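Local coordinates for carbohydrate binding module family 33 and 10 domain protein (Teredinibacter turnerae, PDB 6RW7), which is an AA10 lytic polysaccharide monooxygenase that holds copper at its active site and probably oxidises cellulose, seen here in its catalytic domain, at residues A[93-98]-A[167-172]; A[116-121]-A[139-144]; A[108-113]-A[185-190]; A[62-67]-A[131-136]. All coordinates share one frame; numbering follows the deposited sequence. Where two conformers were deposited one is given.

Contact 1 of 4, residues A[93-98]-A[167-172]; sequences SGQQTF and NVTCNV
F98 and V172 meet at the rim of the aromatic ring, where V172 CG2 lies close to the ring plane, 3.9 Å from F98 CE1. C170 comes up to the same ring obliquely, its SG 5.0 Å from the F98 ring centre in a cysteine sulfur-aromatic contact. With CG anti to its carbonyl carbon (chi1 -69°), F98 leans back along its strand, which brings the ring beside C170 and V172. The V172 CG2 methyl has a second neighbour in Q96 CG, at 3.7 Å. The Q96 chain bends at chi2, and its NE2 donates to S93 O at 3.2 Å, coming from above that carbonyl plane. Replacing F98 by an alanine would probably open a gap beside C170 and V172 and cost the C170 sulfur one of its aromatic neighbours. On the reverse face T97 and T169 are paired, and a weak hydrogen bond of 3.4 Å joins T97 OG1 to T169 OG1. The backbones beneath form a regular antiparallel ladder: G94-V172, Q96-C170 and F98-V168 are hydrogen-bonded pairs, each with two N-H...O bonds, and Q95-N171 and T97-T169 are the non-hydrogen-bonded pairs between them. Strands 96-101 and 165-172 are the two inner strands of a four-stranded antiparallel sheet, with 3-6 and 157-160 outside them. The F98, V168 and C170 face packs on strand 111-118 of the second sheet, where the F98 ring meets that of F116, as in the beta-sandwich core of this family.

Contact 2 of 4, residues A[116-121]-A[139-144]; sequences FYITKP and QPFCDE
F116 faces both F141 and C142, and the backbone bonds record it. F116 N donates to C142 O at 2.8 Å, whereas the bonds F116 O receives from the facing segment, from F141 N at 2.9 Å and C142 N at 3.4 Å, are weak. One step along, a water accepts from I118 N and donates to Q139 O, standing in for a direct link between the two segments. CH-pi contacts make up the second group. P140 CB sits 4.1 Å from the centre of the Y117 ring and only 7° off its normal, almost squarely above the face; the proline and the tyrosine run side by side. F116 CB in turn lies over a face of F141, 3.9 Å from its ring centre. F141 reaches that place with CG between its backbone N and carbonyl carbon (chi1 72°), which carries the ring over the neighbouring strand. With an alanine in place of Y117, P140 would probably lose the flat surface under its ring and the Q139-P140 peptide its aromatic neighbour. Plain apolar and sulfur contacts complete the set: F141 CE2 touches I118 CB at 3.8 Å, and C142 SG stands oblique to the F116 ring, 4.8 Å from its centre. Two residues opposite one define a classic beta bulge, here at the start of strand 142-145, where it joins the edge of the sandwich sheet containing strand 111-118.

Contact 3 of 4, residues A[108-113]-A[185-190]; sequences FSDTEE and WGRNEH
E112 N and E113 N both donate to G186 O, at 2.9 and 3.0 Å, forming a classic beta bulge that shifts the antiparallel register by one residue between the T111-R187 and E113-G186 pairs. Both donors lie in the carbonyl plane of G186, and G186 N returns a nearly straight bond to E113 O. Beyond the bulge the main side-chain grip is that of R187 on D110. The guanidinium approaches side-on, NE to D110 OD1 and NH2 to D110 OD2, each at 2.9 Å, with its plane turned 44° from the carboxylate. OD2 uses its syn lone pair, while NE meets OD1 on the syn side but out of the carboxylate plane. D110 presents both oxygens with CG between its backbone N and carbonyl carbon (chi1 60°). These are neighbouring strands of the LPMO beta-sandwich, 111-118 and 178-187, at their end beside the copper site: R187 also touches H107, a copper ligand, and its NH1 forms a salt bridge with E193. Two bonds to D110 and one to E193 would hold the guanidinium against rotation. Nearby, W185 NE1 donates within its ring plane to T111 OG1 at 3.0 Å, while T111 OG1 is also hydrogen-bonded to H107 O, a second tie from this pair of strands to the copper ligand. At the outer end N188 N donates to D110 O, and N188 OD1 accepts from H190 N at 3.2 Å in an Asx turn. A water donates to both E112 OE1 and R187 O, bridging the two strands.

Contact 4 of 4, residues A[62-67]-A[131-136]; sequences KGTEHV and LTWADF
V67 packs against W133, its CG2 methyl almost on the normal through the six-membered ring, 3.9 Å from that ring's centre: a CH-pi contact over the middle of the face. Two long loops meet here, one leading from strand 52-54 to 89-90 and the other, with a 3-10 turn at 133-135, from 111-118 to 142-145; together they cover part of strand 178-187 of the sandwich. V67 divides its methyls. CG1, anti to the backbone N (chi1 173°), reaches F136 CE1 at 3.7 Å and also touches W133 CH2, while CG2 serves the indole face and lies 3.9 Å from L131 CB. F182 of strand 178-187 touches V67 and F136 and meets W133 edge-to-face; R58 adds a cation-pi contact to the indole. Outward from this core, the W133 ring edge turns polar. NE1 donates to T64 OG1 at 3.0 Å, almost within the indole plane, and more weakly to T64 O. T64 OG1 in turn donates to H66 O at 2.8 Å, so one hydroxyl both accepts from the tryptophan and ties up its own loop. Farther out, a water takes a bond from V67 N and lies 2.7 Å from L131 O. At the head of the 3-10 turn T132 N donates to D135 OD2 at 2.9 Å, approaching from above the carboxylate plane, and the same oxygen forms a salt bridge with R129.

Contacts 1 and 2 are joined across the sandwich by the C170-C142 disulfide, SG to SG 2.1 Å, and by ring packing, with F98 CG 3.4 Å from F116 CE2. Contacts 2 and 3 share strand 111-118, their centres 19 Å apart; D143 of one and E113 of the other both form salt bridges with K59. Contact 4 is linked to contact 2 by K120, whose NZ lies 2.8 Å from F136 O, a probable hydrogen bond. Contact 3 lies next to the copper(I) site of H1 and H107, about 5 Å from the R187 side chain. The N167 side chain of contact 1 is about 8 Å from the separate copper(II) ion bound by E5, D101 and H165.

Contact 1 of 4, residues A[93-98]-A[167-172]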
# COMPACT_ATOMS: atom_id res chain seq x y z
N SER A 93 12.30 -7.63 -9.48
CA SER A 93 11.29 -8.70 -9.61
C SER A 93 11.78 -9.98 -8.91
O SER A 93 12.88 -10.01 -8.29
CB SER A 93 10.96 -8.93 -11.06
OG SER A 93 12.07 -9.51 -11.71
N GLY A 94 10.93 -10.99 -8.91
CA GLY A 94 11.23 -12.28 -8.27
C GLY A 94 10.87 -12.27 -6.80
O GLY A 94 10.07 -11.43 -6.37
N GLN A 95 11.47 -13.16 -6.02
CA GLN A 95 11.10 -13.33 -4.59
C GLN A 95 11.49 -12.05 -3.83
O GLN A 95 12.68 -11.69 -3.84
CB GLN A 95 11.77 -14.57 -4.00
CG GLN A 95 11.27 -15.88 -4.62
CD GLN A 95 9.86 -16.20 -4.22
OE1 GLN A 95 8.94 -16.22 -5.05
NE2 GLN A 95 9.66 -16.47 -2.94
N GLN A 96 10.51 -11.41 -3.19
CA GLN A 96 10.73 -10.20 -2.37
C GLN A 96 9.90 -10.33 -1.10
O GLN A 96 8.80 -10.90 -1.16
CB GLN A 96 10.37 -8.91 -3.12
CG GLN A 96 11.14 -8.66 -4.43
CD GLN A 96 12.64 -8.55 -4.28
OE1 GLN A 96 13.12 -8.16 -3.22
NE2 GLN A 96 13.39 -8.90 -5.32
N THR A 97 10.39 -9.78 0.00
CA THR A 97 9.65 -9.70 1.28
C THR A 97 9.03 -8.31 1.41
O THR A 97 9.75 -7.30 1.31
CB THR A 97 10.51 -10.08 2.48
OG1 THR A 97 10.98 -11.40 2.22
CG2 THR A 97 9.72 -10.08 3.77
N PHE A 98 7.72 -8.27 1.64
CA PHE A 98 6.99 -7.01 1.95
C PHE A 98 6.75 -6.96 3.45
O PHE A 98 6.33 -7.96 4.01
CB PHE A 98 5.66 -6.96 1.20
CG PHE A 98 5.82 -6.79 -0.29
CD1 PHE A 98 6.05 -7.89 -1.11
CD2 PHE A 98 5.78 -5.53 -0.86
CE1 PHE A 98 6.25 -7.72 -2.47
CE2 PHE A 98 5.94 -5.38 -2.23
CZ PHE A 98 6.21 -6.46 -3.02
N ASN A 167 5.59 -9.98 7.87
CA ASN A 167 6.49 -10.15 6.71
C ASN A 167 5.84 -11.15 5.75
O ASN A 167 5.49 -12.26 6.19
CB ASN A 167 7.88 -10.63 7.14
CG ASN A 167 8.54 -9.74 8.17
OD1 ASN A 167 8.45 -8.51 8.10
ND2 ASN A 167 9.23 -10.36 9.13
N VAL A 168 5.62 -10.76 4.50
CA VAL A 168 5.02 -11.65 3.48
C VAL A 168 6.04 -11.80 2.37
O VAL A 168 6.47 -10.76 1.85
CB VAL A 168 3.74 -11.11 2.85
CG1 VAL A 168 3.01 -12.20 2.08
CG2 VAL A 168 2.83 -10.38 3.78
N THR A 169 6.30 -13.02 1.92
CA THR A 169 7.20 -13.27 0.77
C THR A 169 6.35 -13.50 -0.48
O THR A 169 5.41 -14.30 -0.42
CB THR A 169 8.15 -14.42 1.12
OG1 THR A 169 8.84 -14.01 2.30
CG2 THR A 169 9.13 -14.69 0.00
N CYS A 170 6.68 -12.79 -1.56
CA CYS A 170 5.88 -12.78 -2.80
C CYS A 170 6.82 -12.98 -3.98
O CYS A 170 7.97 -12.53 -3.90
CB CYS A 170 5.14 -11.46 -2.98
SG CYS A 170 3.85 -11.09 -1.76
N ASN A 171 6.30 -13.54 -5.06
CA ASN A 171 6.99 -13.57 -6.37
C ASN A 171 6.54 -12.34 -7.16
O ASN A 171 5.43 -12.35 -7.72
CB ASN A 171 6.66 -14.87 -7.11
CG ASN A 171 7.38 -14.98 -8.44
OD1 ASN A 171 8.44 -14.40 -8.64
ND2 ASN A 171 6.78 -15.71 -9.36
N VAL A 172 7.37 -11.31 -7.22
CA VAL A 172 7.05 -10.06 -7.93
C VAL A 172 7.23 -10.29 -9.42
O VAL A 172 8.28 -10.77 -9.84
CB VAL A 172 7.91 -8.90 -7.41
CG1 VAL A 172 7.60 -7.62 -8.15
CG2 VAL A 172 7.70 -8.69 -5.91

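Contact 2 of 4, residues A[116-121]-A[139-144]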
# COMPACT_ATOMS: atom_id res chain seq x y z
N PHE A 116 -1.74 -8.53 -2.93
CA PHE A 116 -0.90 -7.55 -3.66
C PHE A 116 -1.25 -7.58 -5.14
O PHE A 116 -1.25 -8.67 -5.74
CB PHE A 116 0.58 -7.88 -3.53
CG PHE A 116 1.13 -7.90 -2.13
CD1 PHE A 116 0.92 -8.98 -1.29
CD2 PHE A 116 1.85 -6.82 -1.65
CE1 PHE A 116 1.48 -9.00 -0.02
CE2 PHE A 116 2.38 -6.83 -0.38
CZ PHE A 116 2.19 -7.91 0.44
N TYR A 117 -1.44 -6.40 -5.69
CA TYR A 117 -1.64 -6.17 -7.13
C TYR A 117 -0.51 -5.29 -7.65
O TYR A 117 0.00 -4.48 -6.88
CB TYR A 117 -2.96 -5.46 -7.38
CG TYR A 117 -4.21 -6.22 -7.04
CD1 TYR A 117 -4.68 -6.32 -5.74
CD2 TYR A 117 -4.98 -6.78 -8.05
CE1 TYR A 117 -5.84 -7.02 -5.46
CE2 TYR A 117 -6.18 -7.43 -7.79
CZ TYR A 117 -6.62 -7.53 -6.48
OH TYR A 117 -7.78 -8.21 -6.19
N ILE A 118 -0.19 -5.42 -8.93
CA ILE A 118 0.81 -4.52 -9.57
C ILE A 118 0.19 -3.94 -10.83
O ILE A 118 -0.73 -4.57 -11.41
CB ILE A 118 2.13 -5.27 -9.83
CG1 ILE A 118 3.27 -4.30 -10.15
CG2 ILE A 118 1.98 -6.37 -10.86
CD1 ILE A 118 4.62 -4.93 -10.03
N THR A 119 0.70 -2.80 -11.24
CA THR A 119 0.31 -2.18 -12.52
C THR A 119 0.61 -3.15 -13.67
O THR A 119 1.53 -3.99 -13.59
CB THR A 119 0.95 -0.80 -12.66
OG1 THR A 119 2.32 -0.87 -12.23
CG2 THR A 119 0.20 0.25 -11.86
N LYS A 120 -0.17 -3.04 -14.73
CA LYS A 120 0.00 -3.82 -15.96
C LYS A 120 1.38 -3.56 -16.54
O LYS A 120 1.98 -2.51 -16.32
CB LYS A 120 -1.08 -3.44 -16.96
CG LYS A 120 -2.49 -3.81 -16.56
CD LYS A 120 -3.45 -3.62 -17.71
CE LYS A 120 -4.74 -4.38 -17.50
NZ LYS A 120 -5.66 -3.59 -16.69
N PRO A 121 1.93 -4.52 -17.31
CA PRO A 121 3.30 -4.35 -17.80
C PRO A 121 3.50 -3.11 -18.68
O PRO A 121 4.58 -2.56 -18.65
CB PRO A 121 3.59 -5.65 -18.55
CG PRO A 121 2.26 -6.29 -18.76
CD PRO A 121 1.34 -5.82 -17.66
N GLN A 139 -6.01 -9.56 -11.47
CA GLN A 139 -5.83 -10.55 -10.39
C GLN A 139 -4.60 -10.16 -9.60
O GLN A 139 -3.63 -9.62 -10.13
CB GLN A 139 -5.69 -11.96 -10.97
CG GLN A 139 -6.95 -12.44 -11.69
CD GLN A 139 -8.11 -12.61 -10.75
OE1 GLN A 139 -7.95 -13.09 -9.63
NE2 GLN A 139 -9.29 -12.19 -11.18
N PRO A 140 -4.56 -10.50 -8.30
CA PRO A 140 -3.36 -10.23 -7.51
C PRO A 140 -2.18 -11.11 -7.95
O PRO A 140 -2.40 -12.25 -8.31
CB PRO A 140 -3.76 -10.53 -6.06
CG PRO A 140 -5.02 -11.34 -6.17
CD PRO A 140 -5.66 -11.08 -7.52
N PHE A 141 -0.96 -10.59 -7.84
CA PHE A 141 0.26 -11.39 -8.10
C PHE A 141 0.68 -12.15 -6.83
O PHE A 141 1.46 -13.09 -6.93
CB PHE A 141 1.39 -10.51 -8.61
CG PHE A 141 2.02 -9.58 -7.61
CD1 PHE A 141 3.03 -10.01 -6.77
CD2 PHE A 141 1.63 -8.26 -7.53
CE1 PHE A 141 3.63 -9.14 -5.87
CE2 PHE A 141 2.25 -7.38 -6.66
CZ PHE A 141 3.22 -7.83 -5.81
N CYS A 142 0.17 -11.75 -5.66
CA CYS A 142 0.51 -12.41 -4.39
C CYS A 142 -0.75 -12.35 -3.53
O CYS A 142 -1.34 -11.28 -3.43
CB CYS A 142 1.69 -11.71 -3.76
SG CYS A 142 2.32 -12.49 -2.25
N ASP A 143 -1.19 -13.49 -3.02
CA ASP A 143 -2.44 -13.58 -2.22
C ASP A 143 -2.19 -14.71 -1.24
O ASP A 143 -2.21 -15.87 -1.66
CB ASP A 143 -3.66 -13.77 -3.12
CG ASP A 143 -4.97 -13.86 -2.36
OD1 ASP A 143 -4.96 -13.78 -1.14
OD2 ASP A 143 -5.96 -14.07 -3.00
N GLU A 144 -1.82 -14.35 -0.02
CA GLU A 144 -1.39 -15.31 1.00
C GLU A 144 -2.34 -15.19 2.17
O GLU A 144 -2.42 -14.10 2.78
CB GLU A 144 0.06 -15.06 1.38
CG GLU A 144 1.01 -15.29 0.22
CD GLU A 144 1.11 -16.71 -0.32
OE1 GLU A 144 0.58 -17.66 0.31
OE2 GLU A 144 1.68 -16.87 -1.42
O HOH W 1 -1.28 -8.02 -9.83

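Contact 3 of 4, residues A[108-113]-A[185-190]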
# COMPACT_ATOMS: atom_id res chain seq x y z
N PHE A 108 -2.70 -9.02 15.07
CA PHE A 108 -2.17 -10.34 14.66
C PHE A 108 -3.25 -11.41 14.78
O PHE A 108 -3.36 -12.24 13.89
CB PHE A 108 -0.96 -10.71 15.51
CG PHE A 108 0.29 -9.93 15.19
CD1 PHE A 108 1.02 -10.21 14.05
CD2 PHE A 108 0.77 -8.96 16.06
CE1 PHE A 108 2.20 -9.53 13.78
CE2 PHE A 108 1.95 -8.28 15.79
CZ PHE A 108 2.66 -8.56 14.64
N SER A 109 -4.00 -11.39 15.87
CA SER A 109 -4.83 -12.54 16.32
C SER A 109 -5.93 -12.90 15.32
O SER A 109 -6.37 -14.07 15.36
CB SER A 109 -5.40 -12.31 17.69
OG SER A 109 -6.42 -11.32 17.64
N ASP A 110 -6.41 -11.97 14.48
CA ASP A 110 -7.46 -12.29 13.48
C ASP A 110 -7.02 -11.79 12.10
O ASP A 110 -7.87 -11.66 11.23
CB ASP A 110 -8.84 -11.80 13.93
CG ASP A 110 -8.89 -10.30 14.15
OD1 ASP A 110 -7.86 -9.61 13.91
OD2 ASP A 110 -9.98 -9.81 14.57
N THR A 111 -5.72 -11.58 11.89
CA THR A 111 -5.19 -11.37 10.53
C THR A 111 -5.56 -12.58 9.67
O THR A 111 -5.35 -13.73 10.14
CB THR A 111 -3.67 -11.20 10.52
OG1 THR A 111 -3.40 -9.89 11.03
CG2 THR A 111 -3.08 -11.33 9.13
N GLU A 112 -6.07 -12.37 8.46
CA GLU A 112 -6.44 -13.49 7.56
C GLU A 112 -5.65 -13.45 6.25
O GLU A 112 -5.22 -14.54 5.80
CB GLU A 112 -7.93 -13.46 7.25
CG GLU A 112 -8.30 -14.64 6.38
CD GLU A 112 -9.78 -14.97 6.37
OE1 GLU A 112 -10.59 -14.02 6.39
OE2 GLU A 112 -10.10 -16.18 6.33
N GLU A 113 -5.48 -12.30 5.60
CA GLU A 113 -4.81 -12.37 4.29
C GLU A 113 -4.05 -11.10 3.96
O GLU A 113 -4.35 -10.01 4.47
CB GLU A 113 -5.79 -12.74 3.19
CG GLU A 113 -6.91 -11.73 3.06
CD GLU A 113 -7.90 -11.95 1.92
OE1 GLU A 113 -8.00 -13.08 1.43
OE2 GLU A 113 -8.53 -10.97 1.50
N TRP A 185 -4.16 -5.54 3.66
CA TRP A 185 -4.01 -6.40 4.86
C TRP A 185 -5.42 -6.59 5.40
O TRP A 185 -6.00 -5.60 5.86
CB TRP A 185 -3.03 -5.79 5.85
CG TRP A 185 -3.12 -6.35 7.23
CD1 TRP A 185 -3.28 -7.65 7.60
CD2 TRP A 185 -3.05 -5.58 8.44
NE1 TRP A 185 -3.35 -7.75 8.96
CE2 TRP A 185 -3.22 -6.50 9.50
CE3 TRP A 185 -2.88 -4.22 8.73
CZ2 TRP A 185 -3.23 -6.09 10.83
CZ3 TRP A 185 -2.88 -3.83 10.05
CH2 TRP A 185 -3.07 -4.75 11.08
N GLY A 186 -5.95 -7.80 5.32
CA GLY A 186 -7.34 -8.06 5.72
C GLY A 186 -7.41 -8.90 6.98
O GLY A 186 -6.77 -9.98 7.05
N ARG A 187 -8.22 -8.45 7.92
CA ARG A 187 -8.63 -9.25 9.09
C ARG A 187 -9.81 -10.13 8.68
O ARG A 187 -10.42 -9.91 7.62
CB ARG A 187 -8.95 -8.32 10.26
CG ARG A 187 -7.74 -7.54 10.74
CD ARG A 187 -8.07 -6.46 11.73
NE ARG A 187 -8.63 -7.01 12.96
CZ ARG A 187 -9.30 -6.30 13.87
NH1 ARG A 187 -9.48 -5.00 13.73
NH2 ARG A 187 -9.81 -6.91 14.91
N ASN A 188 -10.13 -11.09 9.53
CA ASN A 188 -11.17 -12.08 9.22
C ASN A 188 -12.56 -11.45 9.38
O ASN A 188 -12.69 -10.26 9.70
CB ASN A 188 -10.94 -13.33 10.05
CG ASN A 188 -11.49 -13.24 11.45
OD1 ASN A 188 -11.74 -12.15 11.97
ND2 ASN A 188 -11.72 -14.40 12.02
N GLU A 189 -13.58 -12.28 9.20
CA GLU A 189 -14.99 -11.86 9.13
C GLU A 189 -15.49 -11.27 10.45
O GLU A 189 -16.55 -10.64 10.40
CB GLU A 189 -15.83 -13.08 8.72
CG GLU A 189 -15.82 -14.15 9.79
CD GLU A 189 -16.67 -15.36 9.50
OE1 GLU A 189 -17.54 -15.27 8.61
OE2 GLU A 189 -16.49 -16.37 10.20
N HIS A 190 -14.80 -11.41 11.59
CA HIS A 190 -15.31 -10.81 12.85
C HIS A 190 -15.52 -9.30 12.63
O HIS A 190 -16.50 -8.74 13.15
CB HIS A 190 -14.38 -11.06 14.04
CG HIS A 190 -14.97 -10.65 15.35
ND1 HIS A 190 -15.96 -11.39 15.97
CD2 HIS A 190 -14.76 -9.57 16.12
CE1 HIS A 190 -16.31 -10.78 17.09
NE2 HIS A 190 -15.59 -9.68 17.21
O HOH W 2 -11.64 -9.39 12.39
O HOH W 3 -10.24 -11.46 5.17

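Contact 4 of 4, residues A[62-67]-A[131-136]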
# COMPACT_ATOMS: atom_id res chain seq x y z
N LYS A 62 -15.41 -4.19 -6.64
CA LYS A 62 -14.83 -3.75 -7.94
C LYS A 62 -15.17 -2.30 -8.27
O LYS A 62 -14.61 -1.78 -9.25
CB LYS A 62 -15.33 -4.65 -9.07
CG LYS A 62 -14.97 -6.11 -8.90
CD LYS A 62 -13.48 -6.33 -8.81
CE LYS A 62 -13.14 -7.79 -8.82
NZ LYS A 62 -11.70 -7.98 -8.65
N GLY A 63 -16.04 -1.65 -7.50
CA GLY A 63 -16.64 -0.39 -7.94
C GLY A 63 -16.00 0.84 -7.33
O GLY A 63 -16.63 1.86 -7.40
N THR A 64 -14.81 0.79 -6.72
CA THR A 64 -14.28 2.03 -6.10
C THR A 64 -13.83 3.03 -7.16
O THR A 64 -13.29 2.62 -8.20
CB THR A 64 -13.16 1.81 -5.08
OG1 THR A 64 -11.99 1.28 -5.70
CG2 THR A 64 -13.61 0.94 -3.94
N GLU A 65 -13.99 4.32 -6.86
CA GLU A 65 -13.51 5.45 -7.70
C GLU A 65 -11.99 5.50 -7.61
O GLU A 65 -11.32 5.79 -8.63
CB GLU A 65 -14.06 6.79 -7.22
N HIS A 66 -11.46 5.25 -6.42
CA HIS A 66 -10.02 5.43 -6.12
C HIS A 66 -9.34 4.10 -5.85
O HIS A 66 -9.96 3.14 -5.37
CB HIS A 66 -9.83 6.39 -4.94
CG HIS A 66 -10.57 7.69 -5.07
ND1 HIS A 66 -10.06 8.76 -5.80
CD2 HIS A 66 -11.77 8.08 -4.57
CE1 HIS A 66 -10.93 9.76 -5.72
NE2 HIS A 66 -11.98 9.37 -4.97
N VAL A 67 -8.04 4.06 -6.15
CA VAL A 67 -7.19 2.87 -5.90
C VAL A 67 -6.61 2.93 -4.49
O VAL A 67 -7.08 2.20 -3.61
CB VAL A 67 -6.12 2.79 -6.99
CG1 VAL A 67 -5.14 1.68 -6.66
CG2 VAL A 67 -6.76 2.61 -8.38
N LEU A 131 -4.44 7.19 -10.27
CA LEU A 131 -4.48 5.79 -10.72
C LEU A 131 -5.94 5.37 -10.94
O LEU A 131 -6.85 5.88 -10.28
CB LEU A 131 -3.82 4.92 -9.65
CG LEU A 131 -2.33 5.17 -9.44
CD1 LEU A 131 -1.86 4.48 -8.15
CD2 LEU A 131 -1.53 4.71 -10.65
N THR A 132 -6.14 4.48 -11.91
CA THR A 132 -7.44 3.85 -12.21
C THR A 132 -7.24 2.35 -12.17
O THR A 132 -6.08 1.88 -12.29
CB THR A 132 -7.98 4.27 -13.58
OG1 THR A 132 -7.22 3.61 -14.59
CG2 THR A 132 -7.95 5.76 -13.79
N TRP A 133 -8.33 1.61 -12.07
CA TRP A 133 -8.26 0.13 -12.08
C TRP A 133 -7.72 -0.37 -13.43
O TRP A 133 -7.09 -1.44 -13.45
CB TRP A 133 -9.59 -0.52 -11.69
CG TRP A 133 -9.87 -0.23 -10.25
CD1 TRP A 133 -10.89 0.51 -9.75
CD2 TRP A 133 -9.06 -0.62 -9.13
NE1 TRP A 133 -10.78 0.60 -8.39
CE2 TRP A 133 -9.67 -0.07 -7.98
CE3 TRP A 133 -7.89 -1.37 -8.97
CZ2 TRP A 133 -9.16 -0.24 -6.70
CZ3 TRP A 133 -7.39 -1.56 -7.70
CH2 TRP A 133 -8.00 -0.98 -6.58
N ALA A 134 -7.92 0.38 -14.51
CA ALA A 134 -7.40 -0.01 -15.84
C ALA A 134 -5.86 -0.04 -15.81
O ALA A 134 -5.28 -0.72 -16.64
CB ALA A 134 -7.91 0.95 -16.88
N ASP A 135 -5.21 0.65 -14.87
CA ASP A 135 -3.73 0.64 -14.75
C ASP A 135 -3.24 -0.68 -14.16
O ASP A 135 -2.04 -0.96 -14.30
CB ASP A 135 -3.25 1.77 -13.85
CG ASP A 135 -3.52 3.16 -14.40
OD1 ASP A 135 -3.44 3.31 -15.65
OD2 ASP A 135 -3.76 4.10 -13.58
N PHE A 136 -4.09 -1.44 -13.47
CA PHE A 136 -3.68 -2.58 -12.64
C PHE A 136 -4.10 -3.90 -13.26
O PHE A 136 -5.12 -3.98 -13.97
CB PHE A 136 -4.27 -2.49 -11.23
CG PHE A 136 -3.54 -1.48 -10.40
CD1 PHE A 136 -3.89 -0.13 -10.41
CD2 PHE A 136 -2.49 -1.87 -9.60
CE1 PHE A 136 -3.17 0.80 -9.68
CE2 PHE A 136 -1.78 -0.93 -8.87
CZ PHE A 136 -2.13 0.39 -8.89
O HOH W 4 -9.40 6.76 -10.29
O HOH W 5 -7.17 6.39 -7.66